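Local coordinates for protein glutathione S-transferase delta (Bombyx mori, PDB 3VK9) that probably conjugates glutathione, through its thiol sulfur, to electrophilic compounds, working as a homodimeric delta-class glutathione transferase of the silkmoth, at residues R92-V95 and D96-Y100; D112-Y115 and P116-F119. All coordinates share one frame; numbering follows the deposited sequence.

Contact 1 (R92-V95 and D96-Y100); sequences RALV and DQRLY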
loop_
_atom_site.group_PDB
_atom_site.type_symbol
_atom_site.label_atom_id
_atom_site.label_comp_id
_atom_site.label_asym_id
_atom_site.label_seq_id
_atom_site.Cartn_x
_atom_site.Cartn_y
_atom_site.Cartn_z
ATOM N N ARG A 92 14.745 6.893 1.886
ATOM C CA ARG A 92 13.591 6.626 1.027
ATOM C C ARG A 92 12.732 5.479 1.564
ATOM O O ARG A 92 11.505 5.519 1.495
ATOM C CB ARG A 92 14.024 6.302 -0.415
ATOM C CG ARG A 92 12.844 6.014 -1.327
ATOM C CD ARG A 92 13.181 6.258 -2.789
ATOM N NE ARG A 92 13.533 7.649 -3.073
ATOM C CZ ARG A 92 13.546 8.162 -4.301
ATOM N NH1 ARG A 92 13.213 7.407 -5.337
ATOM N NH2 ARG A 92 13.866 9.426 -4.498
ATOM N N ALA A 93 13.391 4.445 2.069
ATOM C CA ALA A 93 12.701 3.289 2.628
ATOM C C ALA A 93 11.772 3.708 3.776
ATOM O O ALA A 93 10.685 3.167 3.935
ATOM C CB ALA A 93 13.714 2.261 3.106
ATOM N N LEU A 94 12.197 4.679 4.578
ATOM C CA LEU A 94 11.337 5.135 5.668
ATOM C C LEU A 94 10.069 5.814 5.138
ATOM O O LEU A 94 8.973 5.624 5.682
ATOM C CB LEU A 94 12.098 6.079 6.607
ATOM C CG LEU A 94 11.301 6.541 7.826
ATOM C CD1 LEU A 94 10.800 5.318 8.590
ATOM C CD2 LEU A 94 12.158 7.454 8.723
ATOM N N VAL A 95 10.223 6.626 4.095
ATOM C CA VAL A 95 9.075 7.265 3.464
ATOM C C VAL A 95 8.150 6.191 2.875
ATOM O O VAL A 95 6.952 6.158 3.146
ATOM C CB VAL A 95 9.486 8.249 2.333
ATOM C CG1 VAL A 95 8.231 8.805 1.649
ATOM C CG2 VAL A 95 10.362 9.370 2.854
ATOM N N ASP A 96 8.708 5.307 2.067
ATOM C CA ASP A 96 7.924 4.189 1.526
ATOM C C ASP A 96 7.206 3.393 2.637
ATOM O O ASP A 96 6.016 3.079 2.521
ATOM C CB ASP A 96 8.813 3.240 0.684
ATOM C CG ASP A 96 9.265 3.868 -0.632
ATOM O OD1 ASP A 96 8.540 4.718 -1.183
ATOM O OD2 ASP A 96 10.342 3.494 -1.130
ATOM N N GLN A 97 7.933 3.046 3.700
ATOM C CA GLN A 97 7.308 2.331 4.812
ATOM C C GLN A 97 6.071 3.067 5.305
ATOM O O GLN A 97 5.014 2.460 5.488
ATOM C CB GLN A 97 8.259 2.120 6.000
ATOM C CG GLN A 97 7.508 1.604 7.211
ATOM C CD GLN A 97 8.403 1.153 8.328
ATOM O OE1 GLN A 97 9.625 1.175 8.209
ATOM N NE2 GLN A 97 7.801 0.748 9.432
ATOM N N ARG A 98 6.202 4.375 5.516
ATOM C CA ARG A 98 5.077 5.152 6.037
ATOM C C ARG A 98 3.921 5.179 5.034
ATOM O O ARG A 98 2.759 5.180 5.433
ATOM C CB ARG A 98 5.492 6.583 6.431
ATOM C CG ARG A 98 6.563 6.658 7.517
ATOM C CD ARG A 98 6.118 6.003 8.821
ATOM N NE ARG A 98 7.053 6.309 9.899
ATOM C CZ ARG A 98 7.688 5.400 10.625
ATOM N NH1 ARG A 98 7.468 4.112 10.431
ATOM N NH2 ARG A 98 8.532 5.787 11.567
ATOM N N LEU A 99 4.239 5.199 3.736
ATOM C CA LEU A 99 3.194 5.148 2.710
ATOM C C LEU A 99 2.399 3.836 2.771
ATOM O O LEU A 99 1.170 3.851 2.687
ATOM C CB LEU A 99 3.768 5.404 1.307
ATOM C CG LEU A 99 4.240 6.843 1.022
ATOM C CD1 LEU A 99 5.012 6.919 -0.311
ATOM C CD2 LEU A 99 3.068 7.830 1.059
ATOM N N TYR A 100 3.097 2.711 2.942
ATOM C CA TYR A 100 2.428 1.420 3.074
ATOM C C TYR A 100 1.644 1.288 4.385
ATOM O O TYR A 100 0.569 0.685 4.417
ATOM C CB TYR A 100 3.412 0.272 2.850
ATOM C CG TYR A 100 3.768 0.179 1.397
ATOM C CD1 TYR A 100 2.850 -0.348 0.487
ATOM C CD2 TYR A 100 4.984 0.668 0.914
ATOM C CE1 TYR A 100 3.129 -0.427 -0.847
ATOM C CE2 TYR A 100 5.279 0.599 -0.452
ATOM C CZ TYR A 100 4.336 0.044 -1.316
ATOM O OH TYR A 100 4.561 -0.047 -2.659
#

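Contact 2 (D112-Y115 and P116-F119); sequences DYFY and PQVF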
loop_
_atom_site.group_PDB
_atom_site.type_symbol
_atom_site.label_atom_id
_atom_site.label_comp_id
_atom_site.label_asym_id
_atom_site.label_seq_id
_atom_site.Cartn_x
_atom_site.Cartn_y
_atom_site.Cartn_z
ATOM N N ASP A 112 -12.541 0.857 7.065
ATOM C CA ASP A 112 -13.325 -0.284 7.569
ATOM C C ASP A 112 -14.302 0.123 8.660
ATOM O O ASP A 112 -15.422 -0.401 8.759
ATOM C CB ASP A 112 -12.415 -1.406 8.087
ATOM C CG ASP A 112 -11.723 -2.162 6.962
ATOM O OD1 ASP A 112 -12.107 -1.970 5.785
ATOM O OD2 ASP A 112 -10.795 -2.950 7.256
ATOM N N TYR A 113 -13.867 1.068 9.481
ATOM C CA TYR A 113 -14.652 1.523 10.613
ATOM C C TYR A 113 -15.769 2.473 10.189
ATOM O O TYR A 113 -16.916 2.346 10.634
ATOM C CB TYR A 113 -13.731 2.248 11.606
ATOM C CG TYR A 113 -14.483 2.953 12.702
ATOM C CD1 TYR A 113 -15.230 2.229 13.625
ATOM C CD2 TYR A 113 -14.441 4.342 12.825
ATOM C CE1 TYR A 113 -15.924 2.861 14.637
ATOM C CE2 TYR A 113 -15.131 4.985 13.846
ATOM C CZ TYR A 113 -15.869 4.237 14.747
ATOM O OH TYR A 113 -16.566 4.854 15.771
ATOM N N PHE A 114 -15.413 3.416 9.319
ATOM C CA PHE A 114 -16.250 4.584 9.028
ATOM C C PHE A 114 -17.243 4.444 7.869
ATOM O O PHE A 114 -18.387 4.873 7.982
ATOM C CB PHE A 114 -15.356 5.808 8.801
ATOM C CG PHE A 114 -16.087 7.124 8.884
ATOM C CD1 PHE A 114 -16.950 7.383 9.925
ATOM C CD2 PHE A 114 -15.895 8.105 7.923
ATOM C CE1 PHE A 114 -17.619 8.600 10.006
ATOM C CE2 PHE A 114 -16.553 9.322 8.002
ATOM C CZ PHE A 114 -17.413 9.566 9.039
ATOM N N TYR A 115 -16.808 3.870 6.750
ATOM C CA TYR A 115 -17.630 3.894 5.540
ATOM C C TYR A 115 -18.861 2.984 5.581
ATOM O O TYR A 115 -19.868 3.283 4.942
ATOM C CB TYR A 115 -16.779 3.660 4.286
ATOM C CG TYR A 115 -15.812 4.799 3.997
ATOM C CD1 TYR A 115 -16.172 6.122 4.224
ATOM C CD2 TYR A 115 -14.542 4.551 3.503
ATOM C CE1 TYR A 115 -15.289 7.168 3.960
ATOM C CE2 TYR A 115 -13.655 5.586 3.234
ATOM C CZ TYR A 115 -14.033 6.892 3.468
ATOM O OH TYR A 115 -13.150 7.921 3.204
ATOM N N PRO A 116 -18.792 1.874 6.332
ATOM C CA PRO A 116 -20.035 1.142 6.594
ATOM C C PRO A 116 -21.076 2.017 7.298
ATOM O O PRO A 116 -22.266 1.882 7.014
ATOM C CB PRO A 116 -19.585 0.014 7.526
ATOM C CG PRO A 116 -18.163 -0.232 7.139
ATOM C CD PRO A 116 -17.603 1.124 6.781
ATOM N N GLN A 117 -20.643 2.895 8.201
ATOM C CA GLN A 117 -21.588 3.761 8.909
ATOM C C GLN A 117 -22.175 4.828 7.989
ATOM O O GLN A 117 -23.356 5.166 8.081
ATOM C CB GLN A 117 -20.914 4.442 10.094
ATOM C CG GLN A 117 -20.148 3.512 11.012
ATOM C CD GLN A 117 -19.567 4.272 12.188
ATOM O OE1 GLN A 117 -20.295 4.964 12.902
ATOM N NE2 GLN A 117 -18.251 4.175 12.378
ATOM N N VAL A 118 -21.347 5.356 7.103
ATOM C CA VAL A 118 -21.759 6.450 6.233
ATOM C C VAL A 118 -22.600 5.977 5.045
ATOM O O VAL A 118 -23.601 6.605 4.699
ATOM C CB VAL A 118 -20.538 7.224 5.704
ATOM C CG1 VAL A 118 -20.982 8.429 4.891
ATOM C CG2 VAL A 118 -19.646 7.654 6.867
ATOM N N PHE A 119 -22.189 4.875 4.424
ATOM C CA PHE A 119 -22.824 4.435 3.185
ATOM C C PHE A 119 -23.685 3.181 3.304
ATOM O O PHE A 119 -24.290 2.755 2.318
ATOM C CB PHE A 119 -21.779 4.233 2.092
ATOM C CG PHE A 119 -21.013 5.470 1.766
ATOM C CD1 PHE A 119 -19.720 5.640 2.233
ATOM C CD2 PHE A 119 -21.593 6.475 1.011
ATOM C CE1 PHE A 119 -19.018 6.785 1.940
ATOM C CE2 PHE A 119 -20.894 7.624 0.709
ATOM C CZ PHE A 119 -19.608 7.783 1.173
#

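Contact 1 (R92-V95 and D96-Y100)
Near the N-terminal end of the long helix 89-119, the helix whose flank enters the dimer interface of this glutathione transferase, Leu94 and Arg98 meet one turn apart. Leu94 CD1 sits over the centre of one face of the Arg98 guanidinium, 3.7 Å from CZ, so a methyl group meets the flat cation from above. The first torsion sets Arg98 CG beside the backbone N, 3.2 Å from Leu94 O, and the bend at chi2 (-60°) then turns the chain back along the helix toward Leu94. Its NE is hydrogen-bonded to Val149 O, while Phe142 makes a cation-pi contact with the group. With an alanine here, Leu94 CD1 is likely to lose the flat surface it rests on, and Val149 O this donor.

Beneath the side chains runs the regular i to i+4 pattern of an alpha-helix. Asp96 N donates to Arg92 O at 2.9 Å in an almost straight bond, 176° at the hydrogen, and Gln97, Arg98 and Leu99 repeat the step to Ala93, Leu94 and Val95. The Asp96 carboxylate comes back toward the preceding turn, OD2 lying 3.6 Å from Arg92 CG. The guanidinium of Arg92 nevertheless makes no salt bridge with it: NE is 5.6 Å from OD2, and the two planes are 78° apart. Both residues turn instead to the segment before the helix, Arg92 to the carbonyls of Tyr85 and Pro86, Asp96 OD1 to the Tyr85 hydroxyl. On another flank, Val95 CG1 and Leu99 CD1 approach to 4.2 Å, and both side chains touch helix 156-167, while Tyr100 stacks on Tyr100 of the second subunit.

Contact 2 (D112-Y115 and P116-F119)
Gln117 NE2 donates to Tyr113 O at 2.9 Å, nearly straight at the hydrogen (171°), from above the carbonyl plane. The same nitrogen lies over the centre of the Tyr113 ring, 3.4 Å from CZ, with ring and amide planes steeply inclined. With CG beside the backbone N (chi1 -50°) and the chain extended beyond it, the amide reaches back along the helix. The Tyr113 hydroxyl is hydrogen-bonded to Asp172 and Asn129. Val118 N and Phe119 N keep the i to i+4 helical bonds to Phe114 O and Tyr115 O, whereas Gln117 N makes just a weak bond to Phe114 O.

The break in this pattern is the proline kink, where neither Pro116 N nor Gln117 N bonds to the turn before: Pro116 has no N-H to give, and its CG stands 3.2 Å from Asp112 O. Beyond it, Val118 CG2 lies over the face of the Phe114 ring in a CH-pi contact, 3.6 Å from the centroid and 11° off the normal. Tyr115 and Phe119 lie side by side, CD1 to CE1 3.7 Å, and both touch helix 195-213.

Since Gln117 N does not reach Tyr113 O, the side-chain amide of the same residue supplies the donor instead, and aromatic and aliphatic surfaces bridge the kink.

From the N terminus, the chain runs through the thioredoxin-like domain with its four-stranded sheet before entering helix 89-119, where both contacts lie. Contact 1 comes first, in an early part of this helix, and contact 2 closes its final turns; they stand in series, neither nested nor crossed, with centres 27 Å apart and nearest atoms about 12 Å apart. Each joins adjoining turns, so no long loop is closed by either. Around contact 1 gather helices 67-78 and 156-167 and the second subunit. Contact 2 instead faces helices 126-142 and 195-213 of its own chain, so this one helix links the dimer interface to the far end of the helical domain.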